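Local coordinates for periplasmic binding protein/LacI transcriptional regulator (Burkholderia graminis C4D1M, PDB 5HQJ) that binds the sugar D-arabinose between two lobes and probably delivers carbohydrate to an ABC transporter as its solute-binding component, at residues A38-D43 and D247-T252; E133-T138 and G263-R268; K254-G259 and D304-Y309. One frame throughout, in Å; residues are numbered along the deposited sequence.

Contact 1: A38-D43 and D247-T252. With 64K (alpha-D-arabinopyranose), chain B.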
ATOM      1  N   ALA A  38       3.198  -0.003  12.312  1.00 39.03           N
ATOM      2  CA  ALA A  38       4.578   0.422  12.116  1.00 25.82           C
ATOM      3  C   ALA A  38       5.317  -0.503  11.178  1.00 30.39           C
ATOM      4  O   ALA A  38       6.124  -1.315  11.621  1.00 37.90           O
ATOM      5  CB  ALA A  38       5.318   0.472  13.440  1.00 24.81           C
ATOM      6  N   VAL A  39       5.052  -0.358   9.886  1.00 22.41           N
ATOM      7  CA  VAL A  39       5.772  -1.064   8.830  1.00 19.14           C
ATOM      8  C   VAL A  39       6.412  -0.057   7.849  1.00 21.46           C
ATOM      9  O   VAL A  39       5.965   1.077   7.742  1.00 20.45           O
ATOM     10  CB  VAL A  39       4.836  -2.016   8.068  1.00 23.94           C
ATOM     11  CG1 VAL A  39       4.386  -3.152   8.958  1.00 31.88           C
ATOM     12  CG2 VAL A  39       3.652  -1.275   7.566  1.00 24.18           C
ATOM     13  N   PRO A  40       7.452  -0.480   7.119  1.00 17.68           N
ATOM     14  CA  PRO A  40       8.382   0.408   6.415  1.00 17.72           C
ATOM     15  C   PRO A  40       7.717   1.358   5.479  1.00 19.14           C
ATOM     16  O   PRO A  40       8.083   2.510   5.461  1.00 17.85           O
ATOM     17  CB  PRO A  40       9.284  -0.545   5.645  1.00 20.77           C
ATOM     18  CG  PRO A  40       9.206  -1.823   6.424  1.00 20.56           C
ATOM     19  CD  PRO A  40       7.886  -1.887   7.072  1.00 26.44           C
ATOM     20  N   PHE A  41       6.752   0.899   4.708  1.00 19.72           N
ATOM     21  CA  PHE A  41       6.087   1.800   3.776  1.00 16.89           C
ATOM     22  C   PHE A  41       5.588   3.110   4.387  1.00 16.65           C
ATOM     23  O   PHE A  41       5.663   4.162   3.734  1.00 16.09           O
ATOM     24  CB  PHE A  41       4.920   1.043   3.136  1.00 17.26           C
ATOM     25  CG  PHE A  41       4.031   1.889   2.241  1.00 13.20           C
ATOM     26  CD1 PHE A  41       4.359   2.121   0.902  1.00 13.93           C
ATOM     27  CD2 PHE A  41       2.832   2.383   2.727  1.00 18.08           C
ATOM     28  CE1 PHE A  41       3.504   2.857   0.066  1.00 12.48           C
ATOM     29  CE2 PHE A  41       1.980   3.113   1.921  1.00 12.07           C
ATOM     30  CZ  PHE A  41       2.299   3.335   0.558  1.00 12.45           C
ATOM     31  N   PHE A  42       5.051   3.059   5.606  1.00 15.63           N
ATOM     32  CA  PHE A  42       4.353   4.218   6.154  1.00 14.73           C
ATOM     33  C   PHE A  42       5.247   5.308   6.698  1.00 13.71           C
ATOM     34  O   PHE A  42       4.739   6.379   7.037  1.00 14.55           O
ATOM     35  CB  PHE A  42       3.376   3.764   7.241  1.00 17.66           C
ATOM     36  CG  PHE A  42       2.192   3.044   6.681  1.00 22.06           C
ATOM     37  CD1 PHE A  42       1.158   3.751   6.142  1.00 14.68           C
ATOM     38  CD2 PHE A  42       2.159   1.670   6.646  1.00 15.70           C
ATOM     39  CE1 PHE A  42       0.042   3.081   5.589  1.00 18.34           C
ATOM     40  CE2 PHE A  42       1.049   0.965   6.140  1.00 18.06           C
ATOM     41  CZ  PHE A  42       0.003   1.673   5.580  1.00 20.98           C
ATOM     42  N   ASP A  43       6.542   5.017   6.834  1.00 15.86           N
ATOM     43  CA  ASP A  43       7.502   6.046   7.228  1.00 14.67           C
ATOM     44  C   ASP A  43       7.382   7.213   6.266  1.00 18.57           C
ATOM     45  O   ASP A  43       7.427   8.367   6.679  1.00 13.28           O
ATOM     46  CB  ASP A  43       8.934   5.492   7.250  1.00 13.02           C
ATOM     47  CG  ASP A  43       9.248   4.701   8.526  1.00 12.69           C
ATOM     48  OD1 ASP A  43       8.352   4.491   9.386  1.00 16.59           O
ATOM     49  OD2 ASP A  43      10.422   4.269   8.659  1.00 18.94           O
ATOM     50  N   ASP A 247       6.318  -1.135  -4.226  1.00 12.09           N
ATOM     51  CA  ASP A 247       6.941  -0.164  -3.315  1.00 10.96           C
ATOM     52  C   ASP A 247       8.450  -0.144  -3.508  1.00 16.40           C
ATOM     53  O   ASP A 247       8.991  -0.874  -4.345  1.00 15.29           O
ATOM     54  CB  ASP A 247       6.536  -0.449  -1.881  1.00  9.97           C
ATOM     55  CG  ASP A 247       5.016  -0.427  -1.689  1.00 17.45           C
ATOM     56  OD1 ASP A 247       4.313   0.419  -2.323  1.00 13.79           O
ATOM     57  OD2 ASP A 247       4.484  -1.263  -0.926  1.00 19.02           O
ATOM     58  N   ASP A 248       9.118   0.778  -2.826  1.00 14.70           N
ATOM     59  CA  ASP A 248      10.543   1.033  -3.088  1.00 11.14           C
ATOM     60  C   ASP A 248      11.366   0.960  -1.809  1.00 16.09           C
ATOM     61  O   ASP A 248      12.334   1.700  -1.654  1.00 15.89           O
ATOM     62  CB  ASP A 248      10.762   2.406  -3.769  1.00 13.49           C
ATOM     63  CG  ASP A 248      10.663   3.574  -2.793  1.00 14.93           C
ATOM     64  OD1 ASP A 248       9.857   3.443  -1.853  1.00 17.79           O
ATOM     65  OD2 ASP A 248      11.367   4.599  -2.977  1.00 15.02           O
ATOM     66  N   LEU A 249      10.982   0.055  -0.913  1.00 18.52           N
ATOM     67  CA  LEU A 249      11.811  -0.310   0.247  1.00 25.64           C
ATOM     68  C   LEU A 249      13.245  -0.587  -0.157  1.00 21.67           C
ATOM     69  O   LEU A 249      13.469  -1.153  -1.218  1.00 16.77           O
ATOM     70  CB  LEU A 249      11.282  -1.570   0.910  1.00 40.04           C
ATOM     71  CG  LEU A 249      10.223  -1.514   1.988  1.00 53.90           C
ATOM     72  CD1 LEU A 249       8.965  -0.849   1.468  1.00 78.57           C
ATOM     73  CD2 LEU A 249       9.987  -2.958   2.427  1.00 20.68           C
ATOM     74  N   PRO A 250      14.236  -0.211   0.690  1.00 25.38           N
ATOM     75  CA  PRO A 250      15.632  -0.369   0.253  1.00 25.73           C
ATOM     76  C   PRO A 250      15.996  -1.776  -0.258  1.00 13.81           C
ATOM     77  O   PRO A 250      16.709  -1.936  -1.224  1.00 22.22           O
ATOM     78  CB  PRO A 250      16.417  -0.023   1.520  1.00 24.47           C
ATOM     79  CG  PRO A 250      15.537   0.972   2.222  1.00 25.04           C
ATOM     80  CD  PRO A 250      14.134   0.490   1.982  1.00 31.16           C
ATOM     81  N   ASP A 251      15.449  -2.802   0.385  1.00 16.08           N
ATOM     82  CA  ASP A 251      15.671  -4.191  -0.042  1.00 15.36           C
ATOM     83  C   ASP A 251      15.137  -4.477  -1.449  1.00 16.89           C
ATOM     84  O   ASP A 251      15.720  -5.254  -2.227  1.00 16.70           O
ATOM     85  CB  ASP A 251      15.026  -5.175   0.946  1.00 26.84           C
ATOM     86  CG  ASP A 251      15.814  -5.310   2.237  1.00 66.08           C
ATOM     87  OD1 ASP A 251      17.056  -5.224   2.194  1.00 44.83           O
ATOM     88  OD2 ASP A 251      15.185  -5.508   3.294  1.00107.19           O
ATOM     89  N   THR A 252      14.015  -3.853  -1.763  1.00 17.07           N
ATOM     90  CA  THR A 252      13.395  -3.980  -3.073  1.00 17.03           C
ATOM     91  C   THR A 252      14.255  -3.292  -4.149  1.00 14.60           C
ATOM     92  O   THR A 252      14.516  -3.844  -5.238  1.00 17.12           O
ATOM     93  CB  THR A 252      11.968  -3.366  -3.038  1.00 16.28           C
ATOM     94  OG1 THR A 252      11.180  -4.008  -2.035  1.00 16.65           O
ATOM     95  CG2 THR A 252      11.289  -3.537  -4.351  1.00 19.47           C
TER
HETATM   96  O2  64K B 401      -0.116   0.302  -0.190  1.00 16.25           O
HETATM   97  C2  64K B 401       0.345  -0.802   0.659  1.00 23.94           C
HETATM   98  C3  64K B 401       1.815  -0.956   0.430  1.00 16.72           C
HETATM   99  O3  64K B 401       2.015  -1.580  -0.818  1.00 17.68           O
HETATM  100  C4  64K B 401       2.464  -1.866   1.467  1.00 25.40           C
HETATM  101  O4  64K B 401       2.041  -3.235   1.324  1.00 27.04           O
HETATM  102  C5  64K B 401       2.094  -1.428   2.812  1.00 16.43           C
HETATM  103  O5  64K B 401       0.658  -1.544   2.963  1.00 16.05           O
HETATM  104  C1  64K B 401       0.069  -0.483   2.101  1.00 22.94           C
HETATM  105  O1  64K B 401      -1.292  -0.473   2.295  1.00 12.46           O
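F41 and P40 meet D247 and L249 in a contact between the two lobes, across the sugar cleft of a type I periplasmic binding protein. The first pair belongs to the turn between strand 30-34 and helix 42-56 of one lobe. The second pair follows strand 242-246 of the other lobe, with L249 at the N-cap position of helix 250-258. Toward the surface the contact is apolar: P40 CB lies 3.9 Å from L249 CG. Deeper in, F41 CE1 lies 3.5 Å from D247 OD1, ring and carboxylate planes 38° apart. Arabinose lies against one face of the F41 ring, its C3 3.9 Å above the plane and over the centre. With CG anti to the backbone N (chi1 174°), F41 also sets CD2 over the face of the F42 ring. The D247 carboxylate lies beside CD1 and CE1 of F41, on the sugar's side of the ring plane, and OD2 accepts a very short hydrogen bond from sugar O3 (2.5 Å). D116, N164, R168 and Q219 also bond the sugar. The side of the pyranose with C1, C3 and C5 thus lies on the aromatic face while a hydroxyl meets a probably charged carboxylate, consistent with ligand-linked closure.

Contact 2: E133-T138 and G263-R268. With 64K (alpha-D-arabinopyranose), chain B.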
ATOM      1  N   GLU A 133      -6.753  -1.267  -8.379  1.00 14.14           N
ATOM      2  CA  GLU A 133      -7.075  -2.227  -9.431  1.00 15.14           C
ATOM      3  C   GLU A 133      -6.293  -1.850 -10.696  1.00 14.34           C
ATOM      4  O   GLU A 133      -5.719  -2.720 -11.346  1.00 16.33           O
ATOM      5  CB  GLU A 133      -8.580  -2.309  -9.713  1.00 16.36           C
ATOM      6  CG  GLU A 133      -8.906  -3.410 -10.717  1.00 36.82           C
ATOM      7  CD  GLU A 133     -10.376  -3.786 -10.756  1.00 87.63           C
ATOM      8  OE1 GLU A 133     -11.098  -3.514  -9.774  1.00 98.45           O
ATOM      9  OE2 GLU A 133     -10.806  -4.368 -11.774  1.00117.06           O
ATOM     10  N   GLN A 134      -6.214  -0.560 -11.052  1.00 15.60           N
ATOM     11  CA  GLN A 134      -5.460  -0.175 -12.241  1.00 15.78           C
ATOM     12  C   GLN A 134      -3.972  -0.514 -12.088  1.00 13.18           C
ATOM     13  O   GLN A 134      -3.307  -0.888 -13.054  1.00 13.65           O
ATOM     14  CB  GLN A 134      -5.621   1.343 -12.568  1.00 18.03           C
ATOM     15  CG  GLN A 134      -4.816   1.809 -13.778  1.00 56.45           C
ATOM     16  CD  GLN A 134      -5.170   1.054 -15.047  1.00 85.91           C
ATOM     17  OE1 GLN A 134      -4.326   0.385 -15.646  1.00 91.89           O
ATOM     18  NE2 GLN A 134      -6.421   1.169 -15.472  1.00 89.42           N
ATOM     19  N   ALA A 135      -3.429  -0.367 -10.886  1.00 13.91           N
ATOM     20  CA  ALA A 135      -2.036  -0.756 -10.715  1.00 12.08           C
ATOM     21  C   ALA A 135      -1.848  -2.267 -11.013  1.00 10.00           C
ATOM     22  O   ALA A 135      -0.852  -2.684 -11.595  1.00 10.10           O
ATOM     23  CB  ALA A 135      -1.567  -0.436  -9.316  1.00 12.86           C
ATOM     24  N   GLY A 136      -2.789  -3.104 -10.552  1.00 11.95           N
ATOM     25  CA  GLY A 136      -2.746  -4.547 -10.885  1.00 10.37           C
ATOM     26  C   GLY A 136      -2.825  -4.818 -12.359  1.00  9.84           C
ATOM     27  O   GLY A 136      -2.073  -5.618 -12.929  1.00  8.01           O
ATOM     28  N   ALA A 137      -3.767  -4.136 -12.998  1.00 11.86           N
ATOM     29  CA  ALA A 137      -3.880  -4.222 -14.429  1.00  9.90           C
ATOM     30  C   ALA A 137      -2.569  -3.881 -15.156  1.00  8.06           C
ATOM     31  O   ALA A 137      -2.168  -4.568 -16.061  1.00 11.64           O
ATOM     32  CB  ALA A 137      -5.035  -3.286 -14.901  1.00 11.73           C
ATOM     33  N   THR A 138      -1.894  -2.819 -14.743  1.00 10.94           N
ATOM     34  CA  THR A 138      -0.622  -2.451 -15.322  1.00 10.00           C
ATOM     35  C   THR A 138       0.462  -3.509 -15.113  1.00 11.00           C
ATOM     36  O   THR A 138       1.222  -3.797 -16.002  1.00 10.53           O
ATOM     37  CB  THR A 138      -0.165  -1.112 -14.737  1.00 11.81           C
ATOM     38  OG1 THR A 138      -1.097  -0.102 -15.124  1.00 15.59           O
ATOM     39  CG2 THR A 138       1.219  -0.701 -15.210  1.00 14.51           C
ATOM     40  N   GLY A 263      11.020  -5.312 -12.130  1.00 12.49           N
ATOM     41  CA  GLY A 263      10.225  -4.098 -12.186  1.00 15.58           C
ATOM     42  C   GLY A 263       9.532  -3.868 -10.874  1.00 17.61           C
ATOM     43  O   GLY A 263       9.206  -4.842 -10.171  1.00 13.49           O
ATOM     44  N   ILE A 264       9.308  -2.615 -10.513  0.60 13.58           N
ATOM     45  CA  ILE A 264       8.453  -2.366  -9.387  0.60 11.89           C
ATOM     46  C   ILE A 264       7.375  -1.327  -9.721  0.60  9.05           C
ATOM     47  O   ILE A 264       7.358  -0.669 -10.785  0.60 10.39           O
ATOM     48  CB  ILE A 264       9.253  -1.947  -8.152  0.60  9.42           C
ATOM     49  CG1 ILE A 264      10.039  -0.660  -8.434  0.60 11.59           C
ATOM     50  CG2 ILE A 264      10.188  -3.071  -7.712  0.60 20.60           C
ATOM     51  CD1 ILE A 264      10.941  -0.178  -7.300  0.60 14.56           C
HETATM   52  N   MSE A 265       6.432  -1.246  -8.808  1.00 10.49           N
HETATM   53  CA  MSE A 265       5.377  -0.239  -8.849  1.00 14.28           C
HETATM   54  C   MSE A 265       5.542   0.650  -7.625  1.00 12.37           C
HETATM   55  O   MSE A 265       5.392   0.139  -6.510  1.00 11.97           O
HETATM   56  CB  MSE A 265       3.981  -0.884  -8.866  1.00 14.30           C
HETATM   57  CG  MSE A 265       3.765  -1.897  -9.970  1.00 17.10           C
HETATM   58 SE   MSE A 265       3.623  -0.977 -11.675  1.00 26.78          SE
HETATM   59  CE  MSE A 265       1.839  -0.227 -11.508  1.00 16.81           C
ATOM     60  N   VAL A 266       5.849   1.945  -7.831  1.00 12.89           N
ATOM     61  CA  VAL A 266       6.086   2.867  -6.740  1.00 11.92           C
ATOM     62  C   VAL A 266       4.906   3.802  -6.641  1.00 11.14           C
ATOM     63  O   VAL A 266       4.601   4.499  -7.587  1.00 11.99           O
ATOM     64  CB  VAL A 266       7.386   3.635  -6.907  1.00 11.62           C
ATOM     65  CG1 VAL A 266       7.641   4.503  -5.667  1.00 13.95           C
ATOM     66  CG2 VAL A 266       8.547   2.653  -7.146  1.00 15.69           C
ATOM     67  N   GLN A 267       4.241   3.783  -5.493  1.00 11.74           N
ATOM     68  CA  GLN A 267       3.114   4.653  -5.202  1.00 10.16           C
ATOM     69  C   GLN A 267       3.693   6.028  -4.808  1.00 11.05           C
ATOM     70  O   GLN A 267       4.884   6.238  -4.974  1.00 12.64           O
ATOM     71  CB  GLN A 267       2.249   4.051  -4.095  1.00 10.48           C
ATOM     72  CG  GLN A 267       1.855   2.609  -4.303  1.00 11.72           C
ATOM     73  CD  GLN A 267       0.996   2.167  -3.165  1.00 14.85           C
ATOM     74  OE1 GLN A 267      -0.122   2.627  -3.013  1.00 11.99           O
ATOM     75  NE2 GLN A 267       1.529   1.266  -2.328  1.00 12.65           N
ATOM     76  N   ARG A 268       2.856   6.948  -4.334  1.00 10.74           N
ATOM     77  CA  ARG A 268       3.306   8.236  -3.842  1.00 10.99           C
ATOM     78  C   ARG A 268       2.921   8.421  -2.360  1.00 14.67           C
ATOM     79  O   ARG A 268       2.057   9.197  -2.031  1.00 11.45           O
ATOM     80  CB  ARG A 268       2.739   9.369  -4.737  1.00 11.30           C
ATOM     81  CG  ARG A 268       3.276   9.358  -6.168  1.00 12.04           C
ATOM     82  CD  ARG A 268       3.176  10.687  -6.860  1.00 15.12           C
ATOM     83  NE  ARG A 268       3.964  10.657  -8.086  1.00 21.15           N
ATOM     84  CZ  ARG A 268       3.529  10.166  -9.238  1.00 20.91           C
ATOM     85  NH1 ARG A 268       2.305   9.682  -9.331  1.00 15.14           N
ATOM     86  NH2 ARG A 268       4.321  10.170 -10.291  1.00 21.69           N
TER
HETATM   87  O2  64K B 401      -0.116   0.302  -0.190  1.00 16.25           O
HETATM   88  C2  64K B 401       0.345  -0.802   0.659  1.00 23.94           C
HETATM   89  C3  64K B 401       1.815  -0.956   0.430  1.00 16.72           C
HETATM   90  O3  64K B 401       2.015  -1.580  -0.818  1.00 17.68           O
HETATM   91  C4  64K B 401       2.464  -1.866   1.467  1.00 25.40           C
HETATM   92  O4  64K B 401       2.041  -3.235   1.324  1.00 27.04           O
HETATM   93  C5  64K B 401       2.094  -1.428   2.812  1.00 16.43           C
HETATM   94  O5  64K B 401       0.658  -1.544   2.963  1.00 16.05           O
HETATM   95  C1  64K B 401       0.069  -0.483   2.101  1.00 22.94           C
HETATM   96  O1  64K B 401      -1.292  -0.473   2.295  1.00 12.46           O
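M265 points its selenomethionine side chain at one side of helix 132-146, where A135 and T138, a turn apart, receive its methyl. The bends at chi2 (-72°) and chi3 (-74°) curl the chain, so that CE, rather than SE, meets the helix. M265 CE lies 3.6 Å from A135 O and 4.1 Å from A135 CB. On the other residue M265 CE comes 3.8 Å from T138 CG2, the two side chains meeting at a slant. T138 turns CG2 toward this apolar contact by placing it anti to the backbone N, which leaves OG1 on the side of its own helix, near Q134 O. The packing of the methyl on the helix is purely van der Waals. Strand and helix both belong to the second lobe, and F246 of the adjoining strand 242-246 touches both A135 and M265. Two residues beyond M265, Q267 reaches the arabinose. Its chain is extended beyond CG, and Q267 NE2 donates a nearly straight hydrogen bond to sugar O2 (2.9 Å, 174°). NE2 also bonds to D247 OD1, while OE1 is hydrogen-bonded to T130 OG1. Both ends of this buried amide are therefore engaged, which should fix its flip and point NH2 at sugar O2.

Contact 3: K254-G259 and D304-Y309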
ATOM      1  N   LYS A 254      17.409  -2.733  -3.772  1.00 15.60           N
ATOM      2  CA  LYS A 254      18.636  -3.529  -3.891  1.00 23.90           C
ATOM      3  C   LYS A 254      18.364  -4.729  -4.792  1.00 21.45           C
ATOM      4  O   LYS A 254      19.180  -5.098  -5.649  1.00 17.51           O
ATOM      5  CB  LYS A 254      19.143  -3.997  -2.526  1.00 35.04           C
ATOM      6  CG  LYS A 254      20.489  -4.703  -2.611  1.00 57.84           C
ATOM      7  CD  LYS A 254      20.992  -5.169  -1.253  1.00 75.22           C
ATOM      8  CE  LYS A 254      22.304  -5.934  -1.391  1.00 94.07           C
ATOM      9  NZ  LYS A 254      23.250  -5.297  -2.360  1.00 93.86           N
ATOM     10  N   GLY A 255      17.196  -5.330  -4.633  1.00 18.29           N
ATOM     11  CA  GLY A 255      16.843  -6.455  -5.487  1.00 24.21           C
ATOM     12  C   GLY A 255      16.787  -6.081  -6.962  1.00 16.97           C
ATOM     13  O   GLY A 255      17.168  -6.864  -7.834  1.00 14.76           O
ATOM     14  N   LEU A 256      16.273  -4.890  -7.243  1.00 17.52           N
ATOM     15  CA  LEU A 256      16.194  -4.384  -8.602  1.00 11.97           C
ATOM     16  C   LEU A 256      17.605  -4.103  -9.160  1.00 21.45           C
ATOM     17  O   LEU A 256      17.929  -4.453 -10.310  1.00 17.75           O
ATOM     18  CB  LEU A 256      15.326  -3.111  -8.623  1.00 19.69           C
ATOM     19  CG  LEU A 256      14.933  -2.448  -9.942  1.00 20.59           C
ATOM     20  CD1 LEU A 256      14.104  -3.401 -10.839  1.00 18.67           C
ATOM     21  CD2 LEU A 256      14.187  -1.116  -9.646  1.00 18.70           C
ATOM     22  N   LYS A 257      18.420  -3.450  -8.336  1.00 20.30           N
ATOM     23  CA  LYS A 257      19.840  -3.260  -8.634  1.00 24.00           C
ATOM     24  C   LYS A 257      20.524  -4.584  -8.982  1.00 32.93           C
ATOM     25  O   LYS A 257      21.221  -4.679  -9.990  1.00 26.86           O
ATOM     26  CB  LYS A 257      20.566  -2.627  -7.434  1.00 22.98           C
ATOM     27  CG  LYS A 257      21.389  -1.387  -7.766  1.00 48.78           C
ATOM     28  CD  LYS A 257      22.351  -1.040  -6.633  1.00 69.33           C
ATOM     29  CE  LYS A 257      22.767   0.431  -6.660  1.00102.10           C
ATOM     30  NZ  LYS A 257      22.074   1.251  -5.615  1.00109.24           N
ATOM     31  N   ASP A 258      20.328  -5.590  -8.122  1.00 24.13           N
ATOM     32  CA  ASP A 258      21.025  -6.886  -8.217  1.00 26.00           C
ATOM     33  C   ASP A 258      20.481  -7.836  -9.286  1.00 25.36           C
ATOM     34  O   ASP A 258      21.078  -8.873  -9.534  1.00 19.35           O
ATOM     35  CB  ASP A 258      20.949  -7.636  -6.877  1.00 52.68           C
ATOM     36  CG  ASP A 258      21.787  -7.006  -5.785  1.00 48.98           C
ATOM     37  OD1 ASP A 258      22.654  -6.171  -6.104  1.00 30.56           O
ATOM     38  OD2 ASP A 258      21.581  -7.379  -4.604  1.00 35.59           O
ATOM     39  N   GLY A 259      19.335  -7.507  -9.873  1.00 18.06           N
ATOM     40  CA  GLY A 259      18.756  -8.337 -10.929  1.00 18.62           C
ATOM     41  C   GLY A 259      17.784  -9.398 -10.447  1.00 17.56           C
ATOM     42  O   GLY A 259      17.355 -10.276 -11.200  1.00 17.80           O
ATOM     43  N   ASP A 304      16.388   1.179 -14.997  1.00 18.74           N
ATOM     44  CA  ASP A 304      16.769   2.319 -15.846  1.00 23.53           C
ATOM     45  C   ASP A 304      16.291   3.641 -15.307  1.00 24.13           C
ATOM     46  O   ASP A 304      16.921   4.671 -15.567  1.00 23.96           O
ATOM     47  CB  ASP A 304      16.222   2.147 -17.266  1.00 31.03           C
ATOM     48  CG  ASP A 304      16.821   0.961 -17.983  1.00 48.62           C
ATOM     49  OD1 ASP A 304      17.877   0.472 -17.532  1.00 35.68           O
ATOM     50  OD2 ASP A 304      16.235   0.515 -18.992  1.00 86.22           O
ATOM     51  N   ASN A 305      15.184   3.645 -14.573  1.00 19.27           N
ATOM     52  CA  ASN A 305      14.669   4.906 -14.002  1.00 20.09           C
ATOM     53  C   ASN A 305      14.545   4.880 -12.482  1.00 11.07           C
ATOM     54  O   ASN A 305      13.718   5.571 -11.915  1.00 14.88           O
ATOM     55  CB  ASN A 305      13.302   5.274 -14.616  1.00 17.16           C
ATOM     56  CG  ASN A 305      12.218   4.264 -14.298  1.00 19.43           C
ATOM     57  OD1 ASN A 305      12.520   3.137 -13.985  1.00 16.77           O
ATOM     58  ND2 ASN A 305      10.959   4.680 -14.353  1.00 23.04           N
HETATM   59  N   MSE A 306      15.410   4.134 -11.807  0.52 12.87           N
HETATM   60  CA  MSE A 306      15.203   3.909 -10.383  0.52 15.41           C
HETATM   61  C   MSE A 306      15.745   5.034  -9.501  0.52 13.60           C
HETATM   62  O   MSE A 306      15.573   5.014  -8.292  0.52 20.60           O
HETATM   63  CB  MSE A 306      15.814   2.570  -9.961  0.52 17.58           C
HETATM   64  CG  MSE A 306      17.323   2.557  -9.860  0.52 12.40           C
HETATM   65 SE   MSE A 306      17.884   0.823  -9.180  0.52 85.82          SE
HETATM   66  CE  MSE A 306      19.631   0.790  -9.999  0.52 21.76           C
ATOM     67  N   THR A 307      16.402   6.026 -10.092  0.52 13.60           N
ATOM     68  CA  THR A 307      16.867   7.178  -9.303  0.52 16.19           C
ATOM     69  C   THR A 307      16.022   8.428  -9.470  0.52 21.75           C
ATOM     70  O   THR A 307      16.212   9.408  -8.738  0.52 23.35           O
ATOM     71  CB  THR A 307      18.308   7.604  -9.656  0.52 21.68           C
ATOM     72  OG1 THR A 307      18.295   8.347 -10.882  0.52 20.00           O
ATOM     73  CG2 THR A 307      19.238   6.410  -9.770  0.52 22.29           C
ATOM     74  N   SER A 308      15.115   8.419 -10.439  1.00 15.44           N
ATOM     75  CA  SER A 308      14.448   9.663 -10.829  1.00 19.84           C
ATOM     76  C   SER A 308      12.952   9.702 -10.530  1.00 18.56           C
ATOM     77  O   SER A 308      12.307  10.730 -10.747  1.00 25.34           O
ATOM     78  CB  SER A 308      14.675   9.927 -12.332  1.00 20.20           C
ATOM     79  OG  SER A 308      14.265   8.833 -13.154  1.00 14.83           O
ATOM     80  N   TYR A 309      12.369   8.597 -10.055  1.00 14.37           N
ATOM     81  CA  TYR A 309      10.976   8.603  -9.691  1.00 14.83           C
ATOM     82  C   TYR A 309      10.855   9.384  -8.383  1.00 20.32           C
ATOM     83  O   TYR A 309      11.822   9.499  -7.616  1.00 17.85           O
ATOM     84  CB  TYR A 309      10.396   7.170  -9.509  1.00 15.99           C
ATOM     85  CG  TYR A 309      11.023   6.433  -8.326  1.00 16.83           C
ATOM     86  CD1 TYR A 309      12.207   5.725  -8.458  1.00 12.53           C
ATOM     87  CD2 TYR A 309      10.469   6.530  -7.051  1.00 16.13           C
ATOM     88  CE1 TYR A 309      12.788   5.119  -7.390  1.00 18.76           C
ATOM     89  CE2 TYR A 309      11.047   5.910  -5.969  1.00 17.69           C
ATOM     90  CZ  TYR A 309      12.216   5.213  -6.141  1.00 18.34           C
ATOM     91  OH  TYR A 309      12.823   4.602  -5.065  1.00 18.37           O
TER
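M306, which packs on L256 and K257 across this contact, also puts its CA at the edge of the Y309 ring, in its plane. N305 O meets the ring edge in the same plane. V266, T299 and V301 touch the Y309 side chain from strands 263-266 and 299-301, so the phenol rests on the sheet of the second lobe. Helix 250-258 is the connection of a beta-alpha-beta crossover between the parallel strands 242-246 and 263-266, packed on that sheet; it ends in a Schellman motif at G259, and a loop after strand 299-301 covers its flank. G259 has positive phi (91°), and its N makes a weak bond back to L256 O. In the conformer described, one of two, M306 starts from the crowded position between backbone N and carbonyl carbon, then runs extended toward K257. K257, at the exposed margin, crosses it at about a right angle, its aliphatic CG rather than its amine approaching M306 CE; this approach depends on the conformer and is uncertain. L256 also touches I264 and V301 of the sheet, which makes it the inner part of the contact. Its side chain and that of M306 run past each other in opposite directions. L256 turns toward the loop, CG anti to the backbone N (chi1 -173°), and brings L256 CD2 to 4.0 Å from M306 CB.

In the fold
The three contacts form a triangle, each pair of centres about 15 Å apart. Contacts 1 and 3 share helix 250-258 and come in series along the chain; contact 2 crosses both, using strand 263-266, which directly follows that helix. Contact 1 spans the lobes, whereas contacts 2 and 3 lie within the second lobe, on its mixed sheet. Contacts 1 and 2 both touch the arabinose and are stitched together by D247 N to M265 O at 2.8 Å. Contact 3 reaches contact 1 through a probable hydrogen bond of 2.5 Å between Y309 OH and D248 OD2. The C-terminal loop is thereby tied to the residues just beyond the pocket, and K311 forms a salt bridge with D248.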